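Local coordinates for N-acetylglucosamine 2-epimerase (Xylella fastidiosa, PDB 3GT5), which probably isomerises or epimerises a sugar, though its own substrate is not established, at residues 19-24 and 367-372; 36-39 and 43-46. One frame throughout, in Å; residues are numbered along the deposited sequence.

Interaction 1 of 2, residues 19-24 and 367-372; sequences MAFYHP and DEKSPA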
# COMPACT_ATOMS: atom_id res chain seq x y z
N MET A 19 3.39 11.82 -11.73
CA MET A 19 2.73 13.03 -11.24
C MET A 19 2.12 13.86 -12.38
O MET A 19 1.04 14.39 -12.22
CB MET A 19 3.65 13.89 -10.39
CG MET A 19 4.06 13.27 -9.05
SD MET A 19 2.66 13.00 -7.88
CE MET A 19 2.14 14.70 -7.57
N ALA A 20 2.79 13.88 -13.53
CA ALA A 20 2.27 14.60 -14.69
C ALA A 20 0.99 13.97 -15.23
O ALA A 20 0.16 14.68 -15.77
CB ALA A 20 3.37 14.74 -15.80
N PHE A 21 0.78 12.66 -15.05
CA PHE A 21 -0.49 12.03 -15.42
C PHE A 21 -1.66 12.57 -14.56
O PHE A 21 -2.75 12.92 -15.06
CB PHE A 21 -0.42 10.48 -15.27
CG PHE A 21 -1.71 9.80 -15.50
CD1 PHE A 21 -2.14 9.57 -16.79
CD2 PHE A 21 -2.55 9.45 -14.46
CE1 PHE A 21 -3.33 8.96 -17.02
CE2 PHE A 21 -3.76 8.85 -14.71
CZ PHE A 21 -4.14 8.59 -15.98
N TYR A 22 -1.45 12.61 -13.24
CA TYR A 22 -2.55 12.91 -12.31
C TYR A 22 -2.74 14.42 -12.09
O TYR A 22 -3.82 14.87 -11.84
CB TYR A 22 -2.25 12.30 -10.94
CG TYR A 22 -2.42 10.82 -10.90
CD1 TYR A 22 -1.31 9.97 -10.91
CD2 TYR A 22 -3.71 10.24 -10.90
CE1 TYR A 22 -1.46 8.58 -10.94
CE2 TYR A 22 -3.86 8.82 -10.87
CZ TYR A 22 -2.74 8.02 -10.89
OH TYR A 22 -2.87 6.65 -10.86
N HIS A 23 -1.65 15.17 -12.14
CA HIS A 23 -1.68 16.58 -11.78
C HIS A 23 -1.74 17.46 -13.03
O HIS A 23 -0.92 17.28 -13.93
CB HIS A 23 -0.44 16.96 -10.96
CG HIS A 23 -0.52 18.36 -10.42
ND1 HIS A 23 -1.41 18.69 -9.44
CD2 HIS A 23 0.08 19.51 -10.81
CE1 HIS A 23 -1.34 20.00 -9.21
NE2 HIS A 23 -0.45 20.52 -10.04
N PRO A 24 -2.70 18.41 -13.09
CA PRO A 24 -3.69 18.77 -12.07
C PRO A 24 -5.10 18.18 -12.30
O PRO A 24 -6.06 18.54 -11.60
CB PRO A 24 -3.72 20.29 -12.19
CG PRO A 24 -3.71 20.47 -13.71
CD PRO A 24 -2.67 19.42 -14.17
N ASP A 367 -9.31 0.05 -20.71
CA ASP A 367 -8.63 1.35 -20.60
C ASP A 367 -8.79 2.01 -19.21
O ASP A 367 -8.53 3.20 -19.04
CB ASP A 367 -9.19 2.32 -21.66
CG ASP A 367 -10.65 2.74 -21.36
OD1 ASP A 367 -11.34 2.10 -20.52
OD2 ASP A 367 -11.11 3.75 -21.97
N GLU A 368 -9.23 1.23 -18.22
CA GLU A 368 -9.43 1.73 -16.86
C GLU A 368 -8.13 1.68 -16.06
O GLU A 368 -7.89 0.79 -15.27
CB GLU A 368 -10.55 0.95 -16.18
CG GLU A 368 -11.86 1.19 -16.89
CD GLU A 368 -13.07 0.46 -16.27
OE1 GLU A 368 -12.95 -0.31 -15.30
OE2 GLU A 368 -14.18 0.64 -16.80
N LYS A 369 -7.26 2.67 -16.31
CA LYS A 369 -5.94 2.73 -15.73
C LYS A 369 -5.96 2.80 -14.22
O LYS A 369 -5.23 2.08 -13.57
CB LYS A 369 -5.19 3.96 -16.24
CG LYS A 369 -3.81 4.17 -15.63
CD LYS A 369 -3.04 5.22 -16.39
CE LYS A 369 -2.30 4.72 -17.61
NZ LYS A 369 -1.88 5.85 -18.48
N SER A 370 -6.78 3.68 -13.69
CA SER A 370 -6.81 3.92 -12.25
C SER A 370 -8.24 4.04 -11.79
O SER A 370 -8.77 5.14 -11.67
CB SER A 370 -6.05 5.18 -11.87
OG SER A 370 -4.71 5.10 -12.19
N PRO A 371 -8.86 2.91 -11.47
CA PRO A 371 -10.14 2.96 -10.76
C PRO A 371 -9.91 3.33 -9.29
O PRO A 371 -8.78 3.44 -8.82
CB PRO A 371 -10.69 1.54 -10.92
CG PRO A 371 -9.55 0.69 -11.43
CD PRO A 371 -8.35 1.54 -11.63
N ALA A 372 -11.00 3.49 -8.56
CA ALA A 372 -10.98 3.80 -7.13
C ALA A 372 -10.07 2.83 -6.42
O ALA A 372 -10.11 1.62 -6.67
CB ALA A 372 -12.37 3.73 -6.55

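Interaction 2 of 2, residues 36-39 and 43-46; sequences YFRD and IYNA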
# COMPACT_ATOMS: atom_id res chain seq x y z
N TYR A 36 -11.47 7.96 -10.59
CA TYR A 36 -11.58 7.00 -11.68
C TYR A 36 -11.05 7.60 -12.98
O TYR A 36 -11.63 8.57 -13.52
CB TYR A 36 -13.04 6.58 -11.85
CG TYR A 36 -13.63 5.75 -10.71
CD1 TYR A 36 -13.70 4.36 -10.78
CD2 TYR A 36 -14.15 6.36 -9.59
CE1 TYR A 36 -14.25 3.61 -9.76
CE2 TYR A 36 -14.70 5.63 -8.56
CZ TYR A 36 -14.76 4.25 -8.67
OH TYR A 36 -15.33 3.53 -7.65
N PHE A 37 -9.91 7.08 -13.45
CA PHE A 37 -9.22 7.61 -14.62
C PHE A 37 -8.99 6.56 -15.70
O PHE A 37 -8.54 5.42 -15.43
CB PHE A 37 -7.83 8.15 -14.28
CG PHE A 37 -7.81 9.18 -13.17
CD1 PHE A 37 -7.64 10.52 -13.45
CD2 PHE A 37 -7.92 8.80 -11.83
CE1 PHE A 37 -7.61 11.45 -12.45
CE2 PHE A 37 -7.88 9.76 -10.82
CZ PHE A 37 -7.75 11.07 -11.13
N ARG A 38 -9.27 6.95 -16.95
CA ARG A 38 -8.88 6.17 -18.09
C ARG A 38 -7.38 6.31 -18.43
O ARG A 38 -6.70 7.18 -17.88
CB ARG A 38 -9.67 6.59 -19.35
CG ARG A 38 -11.15 6.40 -19.23
CD ARG A 38 -11.87 6.66 -20.58
NE ARG A 38 -13.30 6.54 -20.40
CZ ARG A 38 -14.14 7.55 -20.12
NH1 ARG A 38 -13.72 8.80 -19.98
NH2 ARG A 38 -15.43 7.28 -19.96
N ASP A 39 -6.90 5.49 -19.36
CA ASP A 39 -5.50 5.49 -19.76
C ASP A 39 -5.04 6.89 -20.15
O ASP A 39 -3.91 7.25 -19.88
CB ASP A 39 -5.23 4.55 -20.93
CG ASP A 39 -5.22 3.06 -20.55
OD1 ASP A 39 -5.08 2.71 -19.36
OD2 ASP A 39 -5.31 2.21 -21.46
N ILE A 43 -11.66 11.44 -16.92
CA ILE A 43 -12.38 10.99 -15.72
C ILE A 43 -13.64 10.24 -16.15
O ILE A 43 -14.49 10.76 -16.91
CB ILE A 43 -12.68 12.15 -14.73
CG1 ILE A 43 -11.38 12.70 -14.16
CG2 ILE A 43 -13.60 11.69 -13.57
CD1 ILE A 43 -11.08 14.09 -14.50
N TYR A 44 -13.77 8.99 -15.72
CA TYR A 44 -14.92 8.18 -16.16
C TYR A 44 -15.99 7.98 -15.12
O TYR A 44 -17.04 7.40 -15.42
CB TYR A 44 -14.46 6.84 -16.75
CG TYR A 44 -13.92 5.76 -15.83
CD1 TYR A 44 -14.77 4.89 -15.14
CD2 TYR A 44 -12.53 5.53 -15.74
CE1 TYR A 44 -14.25 3.86 -14.36
CE2 TYR A 44 -12.03 4.51 -14.96
CZ TYR A 44 -12.87 3.69 -14.28
OH TYR A 44 -12.32 2.68 -13.51
N ASN A 45 -15.74 8.45 -13.90
CA ASN A 45 -16.76 8.48 -12.86
C ASN A 45 -16.32 9.58 -11.94
O ASN A 45 -15.32 9.43 -11.24
CB ASN A 45 -16.84 7.15 -12.11
CG ASN A 45 -17.95 7.13 -11.07
OD1 ASN A 45 -18.22 8.13 -10.38
ND2 ASN A 45 -18.60 5.99 -10.94
N ALA A 46 -17.01 10.71 -11.97
CA ALA A 46 -16.60 11.89 -11.21
C ALA A 46 -17.27 11.96 -9.85
O ALA A 46 -16.81 12.71 -8.99
CB ALA A 46 -16.89 13.20 -12.00

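Interaction 1 of 2, residues 19-24 and 367-372
Y22 and S370 meet through their hydroxyls: S370 OG donates a hydrogen bond to Y22 OH over 2.7 Å. OG arrives at the rim of the tyrosine ring, near its plane, and S370 CB follows to 3.6 Å from Y22 OH. Beside this polar contact, the aliphatic part of K369 packs on the F21 ring. Its CD lies 4.0 Å from the ring centroid, 30° off the normal, an off-centre CH-pi contact. NZ comes to 3.7 Å from F21 CE1. The two side chains approach from opposite directions, and the lysine chain, otherwise extended, bends at chi3 (-85°), which carries its ammonium past the ring.

The two aromatic residues are neighbours at the end of helix 8-22. F21 points at the loop from its backbone, while Y22 starts off to one side and its ring brings the hydroxyl to S370. F21 CD2 lies 3.6 Å above the plane of the Y22 ring, over its centre. On the other side, K369 and S370 form a classic beta bulge against F37 of strand 36-37, with both side chains directed at the helix. The contact thus packs the last turn of the N-terminal helix against a loop of the alpha/alpha barrel expected for this family, next to the first hairpin strand.

Farther out, K369 NZ makes a salt bridge to D348 and hydrogen bonds to the carbonyls of D39 and G352. Y22 OH also bonds D376, and K374 NZ binds both S370 OG and the K369 carbonyl. The buried ammonium is matched by a carboxylate and two carbonyl oxygens, and the tyrosine hydroxyl, accepting from S370 with the D376 carboxylate as its second partner, is probably polarised toward that acid.

Interaction 2 of 2, residues 36-39 and 43-46
Y36 and Y44 make the dense part of this contact. Y36 CB sits squarely over the Y44 ring, 3.7 Å from its centroid and 8° off the normal, a CH-pi contact, and the edge of the Y36 ring turns toward the same ring in an offset edge-to-face pair with the planes at 70°. Y44 OH in turn lies in the plane of the Y36 ring. Y44 reaches this place with CG lodged between its own N and carbonyl carbon (chi1 72°), which folds the ring back across the 36-39 backbone until F37 O meets its edge at 3.6 Å from CE2. N45 covers part of Y36 as well: its amide is stacked on the tyrosine ring, and N45 CB approaches Y36 CD2 to 3.8 Å.

The two segments are the arms of a beta hairpin, F37 and I43 forming an antiparallel non-hydrogen-bonded pair. The backbone bond from Y44 N to Y36 O (3.1 Å) ties the arms just before the chain turns a corner at Y44. Y36 N and N45 N, both buried here, find no partner.

F37 CE1 and I43 CG1 touch only lightly, at 4.3 Å, although F37 is itself buried against Y22 and C26. The solvent side is at R38, partly exposed: one face of its guanidinium rests on Y44 CB, 3.4 Å from NH2, while NH1 bonds S42 in the connecting turn. The hydroxyl of Y36 and the amide oxygen of N45 both bond H48, beyond the second arm.

In the fold
The centres of the two interactions lie about 8 Å apart, on the same side of the chain's centre. Along the sequence, helix 8-22 comes first, then the hairpin of strands 36-37 and 43-45, and last, after more than 300 residues, the loop 367-372 leading to helix 377-387. Interaction 1 is thus long-range and buried, interaction 2 local and near the surface. The loop runs beside the hairpin's first arm, with backbone bonds from S370 to F37 and from D367 to D39, and Y22 meets F37 edge-to-face. Helix, hairpin and loop pack as one unit, bringing sequence-distant N- and C-terminal parts of the probable alpha/alpha barrel together.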